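Local coordinates for hypothetical nigD-like protein (Bacteroides caccae, PDB 3QWN) that probably acts as an immunity protein that protects its bacterial producer against a toxin, though its precise function is not established, at residues A[76-81]-A[163-168]; A[95-100]-A[186-191]; A[117-122]-A[157-162]; A[125-130]-A[150-155]. All blocks are in the same frame, centred on the assembly; numbering follows the deposited sequence.

Contact 1 lies near the centre of the chain, where residues 76-81, the end of strand 68-77 and the loop after it, run beside strand 158-167 and join the N-terminal OB domain to the C-terminal beta sandwich. Contacts 2, 3 and 4 gather about 16 to 17 Å from the chain centre and lie within the sandwich. Contact 3 pairs the same strand, 158-167, with strand 111-120; contacts 2 and 4 both reach the sheet containing strands 127-133, 142-150 and 181-190. The centre of contact 4 lies about 11 Å from the centres of contacts 2 and 3. Asp-98 OD2 reaches Ala-151 N, and Asp-154 and Glu-155 hold Asn-121 and Gly-122. Contacts 1 and 4 meet through apolar packing of Val-166 on Ile-130.

Contact 1 of 4, residues A[76-81]-A[163-168]; sequences QSLVTP and YLSVPL
Val-79 and Leu-164 face each other in a single backbone bridge that ties the loop after strand 68-77 to strand 158-167, joining the N-terminal OB domain to the C-terminal beta sandwich. Two hydrogen bonds make it: Val-79 N donates to Tyr-163 O at 3.0 Å, almost straight at 170°, and Ser-165 N donates to Val-79 O at 2.9 Å. Weaker CA-H...O contacts accompany them, with Leu-164 CA near Val-79 O and Thr-80 CA near Ser-165 O.

Apolar side chains pack on both flanks. Leu-78 lays CB against Tyr-163 CB at 3.9 Å, and its CD1 reaches Ser-165 CB because CG stands between the backbone N and carbonyl carbon (chi1 54°). Beyond the bridge, Pro-81 CG meets Leu-164 CD2 at 4.0 Å, the two side chains crossing at about a right angle. Proline suits this place, since its compact ring offers carbon surface to leucine.

Polar side chains contribute less across the contact. The amide of Gln-76 stands nearly upright to the Tyr-163 ring, NE2 4.0 Å from CE2, while Ser-165 OG bonds to Asn-113 and Arg-54. The chemistry implies a junction between domains that is fixed by main-chain bonds and padded by aliphatic carbon, with no salt bridge across it.

Contact 2 of 4, residues A[95-100]-A[186-191]; sequences LKHDPV and KYYTYD
Pro-99 packs on Tyr-190 and Thr-189 where the loop before strand 101-108 crosses strand 181-190 of the C-terminal beta sandwich. From Pro-99 CA, 3.4 Å from Tyr-188 O, the side chain points toward the strand. CB comes next, 3.9 Å from Thr-189 CA and close to Tyr-190 CE2. CG goes furthest over the tyrosine, 3.7 Å from the ring centroid and 17° off its normal, a clear CH-pi contact. CD finishes the ring near Tyr-190 OH, whose hydrogen bond goes to Glu-156. The rigid proline ring holds CG over the face of the tyrosine, whose flat pi surface accepts its C-H.

His-97 meets Tyr-188 differently: the planes are only 11° apart but slid so far that the rings barely overlap, and CB makes the closest side-chain approach, 3.4 Å from Tyr-188 CD1. His-97 ND1 is bonded to Leu-147 O, which helps to fix the imidazole.

Tyr-188 O accepts from Val-100 N and from a water that also donates to Asp-98 O. With its hydroxyl anti to the backbone N, Thr-189 turns OG1 beside the carbonyl carbon and donates to Val-100 O at 2.7 Å, the donor tilted 28° from the carbonyl plane.

Contact 3 of 4, residues A[117-122]-A[157-162]; sequences NLKVNG and YYNRRA
Val-120 faces both Tyr-157 and Tyr-158, a classic beta bulge where antiparallel strands 111-120 and 158-167 of the C-terminal beta sandwich begin to pair. Val-120 O accepts from Tyr-158 N at 2.8 Å and from Tyr-157 N at 3.0 Å, the latter donor standing well above the carbonyl plane. Further along, Leu-118 and Arg-160 form a hydrogen-bonded pair.

On the face that carries Leu-118, Val-120 and Arg-160, the arginine bends about CB-CG and CG-CD (chi2 -134°, chi3 -87°), which lays its guanidinium flat over the valine: Val-120 CG1 sits above the centre of that plane, 3.9 Å from Arg-160 CZ. The two side chains cross at about a right angle, and the branched valine gives the planar cation a broad apolar seat. Leu-118 CD1 touches Ala-162 CB, a small methyl that lets the leucine pack close, at 3.7 Å.

The other face is polar. Asn-117 and Asn-159 turn their amides 50° apart; Asn-117 ND2 donates in its own amide plane to Asn-159 OD1 at 3.0 Å, but meets that oxygen from above its carbonyl plane. Lys-119 passes the same oxygen with its aliphatic chain, CE 3.3 Å away.

At the bulge, Asn-121 lies alongside both tyrosines, its amide inclined to the Tyr-157 ring. Asn-121 ND2 bonds to Glu-155, and one water joins Asn-121 OD1 to Tyr-158 OH, lying 2.6 Å from Asn-121 OD1.

Contact 4 of 4, residues A[125-130]-A[150-155]; sequences QHVFGI and DANGDE
Val-127 and Asp-150 form an antiparallel hydrogen-bonded pair at the end of a sheet of the C-terminal beta sandwich, Val-127 N to Asp-150 O and Asp-150 N to Val-127 O, each 2.8 Å. Just beyond, residues 150-155 reverse in a type I' turn from Ala-151 to Asp-154, closed by Asp-154 N to Ala-151 O. Asn-152 and Gly-153 suit its two central positions, where phi is positive.

Asparagine and aspartate brace this turn. Asp-150 OD1 accepts from Asn-152 N in an Asx turn, and Asn-152 ND2 reaches across to Gln-125 O at 2.8 Å, nearly straight (169°) and in its own amide plane. Ala-151 is small enough to set CB 3.6 Å from His-126 CE1.

His-126 is fixed at both ring nitrogens: ND1 bonds to His-149, while NE2 donates to Asp-154. That carboxylate also takes backbone N-H groups of Asn-121 and Gly-122, so the buried aspartate has several donors; its negative charge would probably polarise the imidazole. Asp-154 CG lies anti to the backbone N (chi1 -160°), bringing the carboxylate to the ring at 65° to its plane. Asp-154 OD2 receives His-126 NE2 at 2.7 Å on its anti lone pair, in the plane of the His-126 ring.

Contact 1 of 4, residues A[76-81]-A[163-168]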
loop_
_atom_site.group_PDB
_atom_site.type_symbol
_atom_site.label_atom_id
_atom_site.label_comp_id
_atom_site.label_asym_id
_atom_site.label_seq_id
_atom_site.Cartn_x
_atom_site.Cartn_y
_atom_site.Cartn_z
ATOM N N GLN A 76 5.810 -5.666 10.103
ATOM C CA GLN A 76 6.664 -4.663 9.490
ATOM C C GLN A 76 5.796 -3.583 8.865
ATOM O O GLN A 76 4.627 -3.802 8.566
ATOM C CB GLN A 76 7.679 -5.250 8.503
ATOM C CG GLN A 76 7.109 -5.692 7.188
ATOM C CD GLN A 76 8.176 -6.355 6.372
ATOM O OE1 GLN A 76 8.737 -7.403 6.739
ATOM N NE2 GLN A 76 8.447 -5.776 5.227
ATOM N N SER A 77 6.363 -2.417 8.718
ATOM C CA SER A 77 5.671 -1.288 8.156
ATOM C C SER A 77 5.476 -1.440 6.652
ATOM O O SER A 77 6.129 -2.260 5.981
ATOM C CB SER A 77 6.463 -0.022 8.451
ATOM O OG SER A 77 7.685 -0.022 7.730
ATOM N N LEU A 78 4.556 -0.636 6.133
ATOM C CA LEU A 78 4.308 -0.499 4.708
ATOM C C LEU A 78 4.168 0.995 4.440
ATOM O O LEU A 78 4.024 1.786 5.396
ATOM C CB LEU A 78 3.114 -1.335 4.202
ATOM C CG LEU A 78 1.740 -1.203 4.856
ATOM C CD1 LEU A 78 1.060 0.071 4.461
ATOM C CD2 LEU A 78 0.838 -2.295 4.380
ATOM N N VAL A 79 4.250 1.398 3.161
ATOM C CA VAL A 79 4.162 2.818 2.796
ATOM C C VAL A 79 2.695 3.118 2.553
ATOM O O VAL A 79 2.040 2.362 1.836
ATOM C CB VAL A 79 5.063 3.161 1.572
ATOM C CG1 VAL A 79 5.146 4.655 1.339
ATOM C CG2 VAL A 79 6.468 2.580 1.733
ATOM N N THR A 80 2.171 4.191 3.157
ATOM C CA THR A 80 0.793 4.667 2.951
ATOM C C THR A 80 0.877 6.046 2.282
ATOM O O THR A 80 0.748 7.060 2.970
ATOM C CB THR A 80 -0.061 4.678 4.240
ATOM O OG1 THR A 80 0.666 5.324 5.284
ATOM C CG2 THR A 80 -0.518 3.280 4.667
ATOM N N PRO A 81 1.185 6.120 0.962
ATOM C CA PRO A 81 1.324 7.445 0.343
ATOM C C PRO A 81 -0.032 8.063 0.009
ATOM O O PRO A 81 -0.895 7.442 -0.640
ATOM C CB PRO A 81 2.158 7.173 -0.913
ATOM C CG PRO A 81 1.862 5.744 -1.282
ATOM C CD PRO A 81 1.394 5.030 -0.022
ATOM N N TYR A 163 5.894 -2.715 -0.167
ATOM C CA TYR A 163 4.463 -2.816 0.041
ATOM C C TYR A 163 3.861 -1.436 0.192
ATOM O O TYR A 163 4.293 -0.681 1.044
ATOM C CB TYR A 163 4.193 -3.686 1.291
ATOM C CG TYR A 163 4.855 -5.043 1.203
ATOM C CD1 TYR A 163 4.249 -6.099 0.520
ATOM C CD2 TYR A 163 6.106 -5.272 1.784
ATOM C CE1 TYR A 163 4.860 -7.360 0.443
ATOM C CE2 TYR A 163 6.731 -6.523 1.698
ATOM C CZ TYR A 163 6.094 -7.568 1.054
ATOM O OH TYR A 163 6.710 -8.801 1.014
ATOM N N LEU A 164 2.864 -1.116 -0.645
ATOM C CA LEU A 164 2.152 0.158 -0.621
ATOM C C LEU A 164 0.643 -0.048 -0.414
ATOM O O LEU A 164 0.063 -0.951 -0.985
ATOM C CB LEU A 164 2.382 0.923 -1.950
ATOM C CG LEU A 164 3.619 1.822 -2.052
ATOM C CD1 LEU A 164 4.920 1.011 -2.155
ATOM C CD2 LEU A 164 3.508 2.705 -3.234
ATOM N N SER A 165 0.015 0.811 0.381
ATOM C CA SER A 165 -1.427 0.832 0.597
ATOM C C SER A 165 -1.825 2.269 0.417
ATOM O O SER A 165 -1.537 3.093 1.289
ATOM C CB SER A 165 -1.799 0.296 1.977
ATOM O OG SER A 165 -2.202 -1.062 1.944
ATOM N N VAL A 166 -2.318 2.611 -0.777
ATOM C CA VAL A 166 -2.706 3.975 -1.111
ATOM C C VAL A 166 -4.109 4.261 -0.531
ATOM O O VAL A 166 -5.079 3.667 -1.025
ATOM C CB VAL A 166 -2.665 4.251 -2.646
ATOM C CG1 VAL A 166 -2.915 5.722 -2.932
ATOM C CG2 VAL A 166 -1.347 3.803 -3.264
ATOM N N PRO A 167 -4.250 5.184 0.468
ATOM C CA PRO A 167 -5.601 5.504 1.005
ATOM C C PRO A 167 -6.518 6.160 -0.027
ATOM O O PRO A 167 -6.084 7.056 -0.742
ATOM C CB PRO A 167 -5.306 6.461 2.167
ATOM C CG PRO A 167 -3.969 7.043 1.853
ATOM C CD PRO A 167 -3.197 5.966 1.152
ATOM N N LEU A 168 -7.782 5.718 -0.103
ATOM C CA LEU A 168 -8.734 6.234 -1.092
ATOM C C LEU A 168 -9.936 6.960 -0.451
ATOM O O LEU A 168 -10.920 7.252 -1.138
ATOM C CB LEU A 168 -9.233 5.087 -2.005
ATOM C CG LEU A 168 -8.197 4.222 -2.701
ATOM C CD1 LEU A 168 -8.865 3.009 -3.343
ATOM C CD2 LEU A 168 -7.388 5.017 -3.702
#

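Contact 2 of 4, residues A[95-100]-A[186-191]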
loop_
_atom_site.group_PDB
_atom_site.type_symbol
_atom_site.label_atom_id
_atom_site.label_comp_id
_atom_site.label_asym_id
_atom_site.label_seq_id
_atom_site.Cartn_x
_atom_site.Cartn_y
_atom_site.Cartn_z
ATOM N N LEU A 95 9.810 15.209 -9.879
ATOM C CA LEU A 95 9.228 13.870 -9.886
ATOM C C LEU A 95 10.310 12.848 -10.202
ATOM O O LEU A 95 11.102 13.052 -11.135
ATOM C CB LEU A 95 8.060 13.768 -10.887
ATOM C CG LEU A 95 6.889 14.736 -10.699
ATOM C CD1 LEU A 95 5.809 14.462 -11.711
ATOM C CD2 LEU A 95 6.303 14.665 -9.299
ATOM N N LYS A 96 10.368 11.777 -9.389
ATOM C CA LYS A 96 11.336 10.683 -9.522
ATOM C C LYS A 96 10.585 9.438 -9.859
ATOM O O LYS A 96 9.567 9.154 -9.227
ATOM C CB LYS A 96 12.165 10.494 -8.236
ATOM C CG LYS A 96 12.736 11.787 -7.615
ATOM C CD LYS A 96 13.817 12.482 -8.449
ATOM C CE LYS A 96 14.779 13.289 -7.587
ATOM N NZ LYS A 96 14.095 14.301 -6.729
ATOM N N HIS A 97 11.053 8.706 -10.876
ATOM C CA HIS A 97 10.376 7.497 -11.350
ATOM C C HIS A 97 11.347 6.351 -11.599
ATOM O O HIS A 97 11.361 5.774 -12.684
ATOM C CB HIS A 97 9.571 7.791 -12.629
ATOM C CG HIS A 97 8.632 8.953 -12.519
ATOM N ND1 HIS A 97 7.601 8.963 -11.585
ATOM C CD2 HIS A 97 8.605 10.118 -13.218
ATOM C CE1 HIS A 97 6.995 10.134 -11.736
ATOM N NE2 HIS A 97 7.543 10.849 -12.728
ATOM N N ASP A 98 12.154 6.016 -10.597
ATOM C CA ASP A 98 13.088 4.891 -10.691
ATOM C C ASP A 98 12.273 3.579 -10.880
ATOM O O ASP A 98 11.193 3.451 -10.301
ATOM C CB ASP A 98 14.027 4.847 -9.474
ATOM C CG ASP A 98 15.041 5.966 -9.483
ATOM O OD1 ASP A 98 15.636 6.209 -10.542
ATOM O OD2 ASP A 98 15.264 6.578 -8.412
ATOM N N PRO A 99 12.695 2.686 -11.813
ATOM C CA PRO A 99 11.846 1.539 -12.174
ATOM C C PRO A 99 11.575 0.553 -11.068
ATOM O O PRO A 99 12.386 0.357 -10.165
ATOM C CB PRO A 99 12.634 0.852 -13.297
ATOM C CG PRO A 99 13.446 1.937 -13.875
ATOM C CD PRO A 99 13.890 2.730 -12.682
ATOM N N VAL A 100 10.390 -0.057 -11.158
ATOM C CA VAL A 100 9.871 -1.102 -10.281
ATOM C C VAL A 100 9.083 -2.074 -11.156
ATOM O O VAL A 100 8.703 -1.733 -12.288
ATOM C CB VAL A 100 8.985 -0.586 -9.084
ATOM C CG1 VAL A 100 9.679 0.469 -8.234
ATOM C CG2 VAL A 100 7.595 -0.118 -9.539
ATOM N N LYS A 186 -0.339 4.309 -13.232
ATOM C CA LYS A 186 0.836 4.265 -14.101
ATOM C C LYS A 186 2.101 4.174 -13.256
ATOM O O LYS A 186 2.121 4.628 -12.107
ATOM C CB LYS A 186 0.899 5.498 -15.004
ATOM C CG LYS A 186 0.034 5.401 -16.253
ATOM C CD LYS A 186 0.122 6.667 -17.097
ATOM C CE LYS A 186 -1.017 6.785 -18.079
ATOM N NZ LYS A 186 -0.807 7.900 -19.044
ATOM N N TYR A 187 3.159 3.593 -13.817
ATOM C CA TYR A 187 4.443 3.434 -13.109
ATOM C C TYR A 187 5.543 3.179 -14.128
ATOM O O TYR A 187 5.272 2.601 -15.193
ATOM C CB TYR A 187 4.380 2.268 -12.069
ATOM C CG TYR A 187 4.267 0.883 -12.691
ATOM C CD1 TYR A 187 3.079 0.452 -13.282
ATOM C CD2 TYR A 187 5.356 0.012 -12.705
ATOM C CE1 TYR A 187 2.984 -0.806 -13.882
ATOM C CE2 TYR A 187 5.275 -1.241 -13.319
ATOM C CZ TYR A 187 4.085 -1.654 -13.890
ATOM O OH TYR A 187 4.008 -2.929 -14.421
ATOM N N TYR A 188 6.768 3.599 -13.807
ATOM C CA TYR A 188 7.909 3.361 -14.682
ATOM C C TYR A 188 8.515 2.020 -14.355
ATOM O O TYR A 188 8.652 1.667 -13.183
ATOM C CB TYR A 188 8.937 4.490 -14.586
ATOM C CG TYR A 188 8.547 5.719 -15.391
ATOM C CD1 TYR A 188 7.512 6.554 -14.973
ATOM C CD2 TYR A 188 9.227 6.058 -16.560
ATOM C CE1 TYR A 188 7.167 7.697 -15.690
ATOM C CE2 TYR A 188 8.867 7.185 -17.307
ATOM C CZ TYR A 188 7.835 8.006 -16.866
ATOM O OH TYR A 188 7.449 9.143 -17.557
ATOM N N THR A 189 8.832 1.261 -15.390
ATOM C CA THR A 189 9.399 -0.090 -15.324
ATOM C C THR A 189 10.384 -0.271 -16.481
ATOM O O THR A 189 10.418 0.562 -17.390
ATOM C CB THR A 189 8.246 -1.134 -15.358
ATOM O OG1 THR A 189 8.736 -2.415 -14.943
ATOM C CG2 THR A 189 7.533 -1.202 -16.711
ATOM N N TYR A 190 11.174 -1.342 -16.466
ATOM C CA TYR A 190 12.092 -1.623 -17.572
ATOM C C TYR A 190 11.411 -2.465 -18.622
ATOM O O TYR A 190 10.699 -3.401 -18.266
ATOM C CB TYR A 190 13.353 -2.354 -17.085
ATOM C CG TYR A 190 14.335 -1.485 -16.332
ATOM C CD1 TYR A 190 14.934 -0.379 -16.946
ATOM C CD2 TYR A 190 14.712 -1.794 -15.017
ATOM C CE1 TYR A 190 15.861 0.411 -16.260
ATOM C CE2 TYR A 190 15.644 -1.016 -14.330
ATOM C CZ TYR A 190 16.225 0.075 -14.958
ATOM O OH TYR A 190 17.140 0.847 -14.284
ATOM N N ASP A 191 11.667 -2.177 -19.921
ATOM C CA ASP A 191 11.130 -3.005 -21.005
ATOM C C ASP A 191 12.068 -4.206 -21.212
ATOM O O ASP A 191 13.033 -4.364 -20.451
ATOM C CB ASP A 191 10.896 -2.195 -22.313
ATOM C CG ASP A 191 12.089 -1.502 -22.960
ATOM O OD1 ASP A 191 13.235 -1.951 -22.743
ATOM O OD2 ASP A 191 11.872 -0.552 -23.740
HETATM O O HOH W 1 8.422 3.159 -10.639
#

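Contact 3 of 4, residues A[117-122]-A[157-162]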
loop_
_atom_site.group_PDB
_atom_site.type_symbol
_atom_site.label_atom_id
_atom_site.label_comp_id
_atom_site.label_asym_id
_atom_site.label_seq_id
_atom_site.Cartn_x
_atom_site.Cartn_y
_atom_site.Cartn_z
ATOM N N ASN A 117 8.323 -5.123 -6.860
ATOM C CA ASN A 117 9.645 -5.726 -6.840
ATOM C C ASN A 117 10.622 -4.660 -7.284
ATOM O O ASN A 117 10.429 -3.998 -8.315
ATOM C CB ASN A 117 9.799 -7.017 -7.662
ATOM C CG ASN A 117 11.126 -7.674 -7.360
ATOM O OD1 ASN A 117 11.350 -8.218 -6.259
ATOM N ND2 ASN A 117 12.088 -7.497 -8.266
ATOM N N LEU A 118 11.643 -4.476 -6.463
ATOM C CA LEU A 118 12.726 -3.510 -6.597
ATOM C C LEU A 118 14.048 -4.218 -6.692
ATOM O O LEU A 118 14.209 -5.302 -6.130
ATOM C CB LEU A 118 12.759 -2.659 -5.297
ATOM C CG LEU A 118 11.935 -1.412 -5.209
ATOM C CD1 LEU A 118 10.453 -1.734 -5.111
ATOM C CD2 LEU A 118 12.327 -0.661 -3.983
ATOM N N LYS A 119 15.011 -3.567 -7.303
ATOM C CA LYS A 119 16.393 -3.997 -7.325
ATOM C C LYS A 119 17.100 -2.927 -6.499
ATOM O O LYS A 119 17.053 -1.739 -6.832
ATOM C CB LYS A 119 16.943 -4.203 -8.761
ATOM C CG LYS A 119 16.592 -5.569 -9.375
ATOM C CD LYS A 119 17.720 -6.604 -9.216
ATOM C CE LYS A 119 17.645 -7.756 -10.197
ATOM N NZ LYS A 119 18.763 -8.721 -9.985
ATOM N N VAL A 120 17.609 -3.345 -5.324
ATOM C CA VAL A 120 18.242 -2.475 -4.329
ATOM C C VAL A 120 19.685 -2.922 -4.025
ATOM O O VAL A 120 20.197 -3.887 -4.600
ATOM C CB VAL A 120 17.397 -2.463 -3.008
ATOM C CG1 VAL A 120 15.953 -2.051 -3.268
ATOM C CG2 VAL A 120 17.465 -3.819 -2.283
ATOM N N ASN A 121 20.339 -2.181 -3.130
ATOM C CA ASN A 121 21.628 -2.526 -2.559
ATOM C C ASN A 121 21.508 -2.261 -1.053
ATOM O O ASN A 121 21.043 -3.139 -0.330
ATOM C CB ASN A 121 22.775 -1.796 -3.223
ATOM C CG ASN A 121 24.129 -2.135 -2.627
ATOM O OD1 ASN A 121 24.310 -3.120 -1.882
ATOM N ND2 ASN A 121 25.119 -1.311 -2.925
ATOM N N GLY A 122 21.794 -1.039 -0.625
ATOM C CA GLY A 122 21.699 -0.642 0.775
ATOM C C GLY A 122 22.172 0.765 1.058
ATOM O O GLY A 122 22.847 1.394 0.232
ATOM N N TYR A 157 21.056 -4.130 -7.429
ATOM C CA TYR A 157 21.751 -5.399 -7.238
ATOM C C TYR A 157 20.859 -6.575 -6.821
ATOM O O TYR A 157 21.025 -7.675 -7.355
ATOM C CB TYR A 157 22.855 -5.247 -6.169
ATOM C CG TYR A 157 24.050 -4.388 -6.500
ATOM C CD1 TYR A 157 24.284 -3.936 -7.803
ATOM C CD2 TYR A 157 24.978 -4.051 -5.519
ATOM C CE1 TYR A 157 25.427 -3.189 -8.120
ATOM C CE2 TYR A 157 26.117 -3.293 -5.821
ATOM C CZ TYR A 157 26.335 -2.857 -7.116
ATOM O OH TYR A 157 27.472 -2.111 -7.356
ATOM N N TYR A 158 20.019 -6.386 -5.795
ATOM C CA TYR A 158 19.229 -7.480 -5.184
ATOM C C TYR A 158 17.746 -7.210 -5.203
ATOM O O TYR A 158 17.319 -6.088 -4.972
ATOM C CB TYR A 158 19.665 -7.716 -3.704
ATOM C CG TYR A 158 21.152 -7.592 -3.463
ATOM C CD1 TYR A 158 22.054 -8.489 -4.034
ATOM C CD2 TYR A 158 21.664 -6.576 -2.664
ATOM C CE1 TYR A 158 23.424 -8.369 -3.822
ATOM C CE2 TYR A 158 23.036 -6.441 -2.457
ATOM C CZ TYR A 158 23.911 -7.349 -3.025
ATOM O OH TYR A 158 25.271 -7.217 -2.836
ATOM N N ASN A 159 16.960 -8.244 -5.433
ATOM C CA ASN A 159 15.512 -8.132 -5.464
ATOM C C ASN A 159 14.980 -7.982 -4.060
ATOM O O ASN A 159 15.448 -8.639 -3.129
ATOM C CB ASN A 159 14.874 -9.349 -6.159
ATOM C CG ASN A 159 15.183 -9.428 -7.638
ATOM O OD1 ASN A 159 14.961 -8.484 -8.410
ATOM N ND2 ASN A 159 15.690 -10.562 -8.069
ATOM N N ARG A 160 14.061 -7.056 -3.893
ATOM C CA ARG A 160 13.416 -6.752 -2.628
ATOM C C ARG A 160 12.016 -6.296 -2.921
ATOM O O ARG A 160 11.783 -5.542 -3.859
ATOM C CB ARG A 160 14.195 -5.663 -1.856
ATOM C CG ARG A 160 13.902 -5.583 -0.340
ATOM C CD ARG A 160 13.679 -4.136 0.122
ATOM N NE ARG A 160 14.925 -3.445 0.480
ATOM C CZ ARG A 160 15.082 -2.117 0.543
ATOM N NH1 ARG A 160 14.065 -1.300 0.263
ATOM N NH2 ARG A 160 16.262 -1.597 0.871
ATOM N N ARG A 161 11.070 -6.772 -2.139
ATOM C CA ARG A 161 9.678 -6.362 -2.251
ATOM C C ARG A 161 9.415 -5.141 -1.433
ATOM O O ARG A 161 10.032 -4.944 -0.374
ATOM C CB ARG A 161 8.738 -7.471 -1.779
ATOM C CG ARG A 161 8.587 -8.582 -2.803
ATOM C CD ARG A 161 7.526 -9.561 -2.398
ATOM N NE ARG A 161 7.308 -10.532 -3.467
ATOM C CZ ARG A 161 6.282 -11.366 -3.519
ATOM N NH1 ARG A 161 5.358 -11.354 -2.563
ATOM N NH2 ARG A 161 6.153 -12.202 -4.538
ATOM N N ALA A 162 8.504 -4.309 -1.930
ATOM C CA ALA A 162 8.001 -3.117 -1.255
ATOM C C ALA A 162 6.494 -3.221 -1.229
ATOM O O ALA A 162 5.893 -3.802 -2.129
ATOM C CB ALA A 162 8.470 -1.857 -1.934
HETATM O O HOH W 2 26.016 -5.029 -1.301
#

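Contact 4 of 4, residues A[125-130]-A[150-155]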
loop_
_atom_site.group_PDB
_atom_site.type_symbol
_atom_site.label_atom_id
_atom_site.label_comp_id
_atom_site.label_asym_id
_atom_site.label_seq_id
_atom_site.Cartn_x
_atom_site.Cartn_y
_atom_site.Cartn_z
ATOM N N GLN A 125 17.558 5.307 1.161
ATOM C CA GLN A 125 16.126 5.218 1.413
ATOM C C GLN A 125 15.380 5.317 0.100
ATOM O O GLN A 125 15.650 6.199 -0.706
ATOM C CB GLN A 125 15.674 6.313 2.411
ATOM C CG GLN A 125 14.225 6.229 2.913
ATOM C CD GLN A 125 13.843 4.932 3.606
ATOM O OE1 GLN A 125 14.554 4.389 4.452
ATOM N NE2 GLN A 125 12.683 4.409 3.261
ATOM N N HIS A 126 14.480 4.357 -0.139
ATOM C CA HIS A 126 13.633 4.310 -1.305
ATOM C C HIS A 126 12.364 5.042 -0.902
ATOM O O HIS A 126 11.710 4.675 0.075
ATOM C CB HIS A 126 13.406 2.868 -1.778
ATOM C CG HIS A 126 14.613 2.262 -2.431
ATOM N ND1 HIS A 126 14.701 2.120 -3.802
ATOM C CD2 HIS A 126 15.764 1.816 -1.878
ATOM C CE1 HIS A 126 15.877 1.567 -4.034
ATOM N NE2 HIS A 126 16.552 1.369 -2.908
ATOM N N VAL A 127 12.108 6.167 -1.563
ATOM C CA VAL A 127 10.973 7.026 -1.247
ATOM C C VAL A 127 9.886 6.822 -2.304
ATOM O O VAL A 127 10.144 6.942 -3.501
ATOM C CB VAL A 127 11.380 8.528 -1.088
ATOM C CG1 VAL A 127 10.186 9.377 -0.649
ATOM C CG2 VAL A 127 12.537 8.689 -0.103
ATOM N N PHE A 128 8.679 6.458 -1.835
ATOM C CA PHE A 128 7.507 6.229 -2.656
ATOM C C PHE A 128 6.455 7.310 -2.415
ATOM O O PHE A 128 6.325 7.810 -1.294
ATOM C CB PHE A 128 6.908 4.851 -2.388
ATOM C CG PHE A 128 7.815 3.716 -2.793
ATOM C CD1 PHE A 128 7.909 3.316 -4.131
ATOM C CD2 PHE A 128 8.575 3.042 -1.840
ATOM C CE1 PHE A 128 8.769 2.288 -4.510
ATOM C CE2 PHE A 128 9.418 1.996 -2.218
ATOM C CZ PHE A 128 9.526 1.645 -3.555
ATOM N N GLY A 129 5.700 7.615 -3.475
ATOM C CA GLY A 129 4.580 8.533 -3.460
ATOM C C GLY A 129 3.645 8.240 -4.617
ATOM O O GLY A 129 3.930 7.391 -5.464
ATOM N N ILE A 130 2.516 8.943 -4.655
ATOM C CA ILE A 130 1.530 8.877 -5.709
ATOM C C ILE A 130 1.308 10.287 -6.226
ATOM O O ILE A 130 0.928 11.182 -5.459
ATOM C CB ILE A 130 0.203 8.206 -5.243
ATOM C CG1 ILE A 130 0.390 6.696 -4.887
ATOM C CG2 ILE A 130 -0.934 8.430 -6.276
ATOM C CD1 ILE A 130 0.721 5.709 -6.116
ATOM N N ASP A 150 11.856 7.330 -5.700
ATOM C CA ASP A 150 13.203 7.878 -5.614
ATOM C C ASP A 150 14.087 6.846 -4.923
ATOM O O ASP A 150 13.901 6.581 -3.737
ATOM C CB ASP A 150 13.194 9.215 -4.861
ATOM C CG ASP A 150 14.504 9.989 -4.822
ATOM O OD1 ASP A 150 15.440 9.632 -5.590
ATOM O OD2 ASP A 150 14.587 10.967 -4.041
ATOM N N ALA A 151 14.998 6.214 -5.686
ATOM C CA ALA A 151 15.933 5.189 -5.181
ATOM C C ALA A 151 17.143 5.831 -4.545
ATOM O O ALA A 151 17.968 5.121 -3.988
ATOM C CB ALA A 151 16.371 4.267 -6.314
ATOM N N ASN A 152 17.283 7.182 -4.671
ATOM C CA ASN A 152 18.392 7.984 -4.082
ATOM C C ASN A 152 19.778 7.444 -4.490
ATOM O O ASN A 152 20.710 7.410 -3.684
ATOM C CB ASN A 152 18.272 8.064 -2.543
ATOM C CG ASN A 152 17.352 9.171 -2.070
ATOM O OD1 ASN A 152 17.611 10.366 -2.276
ATOM N ND2 ASN A 152 16.244 8.796 -1.433
ATOM N N GLY A 153 19.876 7.017 -5.748
ATOM C CA GLY A 153 21.111 6.494 -6.317
ATOM C C GLY A 153 21.498 5.089 -5.903
ATOM O O GLY A 153 22.594 4.634 -6.246
ATOM N N ASP A 154 20.606 4.387 -5.179
ATOM C CA ASP A 154 20.852 3.004 -4.750
ATOM C C ASP A 154 21.071 2.111 -5.971
ATOM O O ASP A 154 20.334 2.237 -6.953
ATOM C CB ASP A 154 19.679 2.471 -3.900
ATOM C CG ASP A 154 20.023 1.286 -3.031
ATOM O OD1 ASP A 154 21.217 1.097 -2.731
ATOM O OD2 ASP A 154 19.093 0.572 -2.615
ATOM N N GLU A 155 22.107 1.248 -5.925
ATOM C CA GLU A 155 22.453 0.338 -7.027
ATOM C C GLU A 155 21.362 -0.729 -7.187
ATOM O O GLU A 155 20.669 -1.045 -6.235
ATOM C CB GLU A 155 23.834 -0.309 -6.795
ATOM C CG GLU A 155 25.003 0.669 -6.761
ATOM C CD GLU A 155 25.253 1.419 -5.460
ATOM O OE1 GLU A 155 24.592 1.108 -4.442
ATOM O OE2 GLU A 155 26.115 2.326 -5.457
#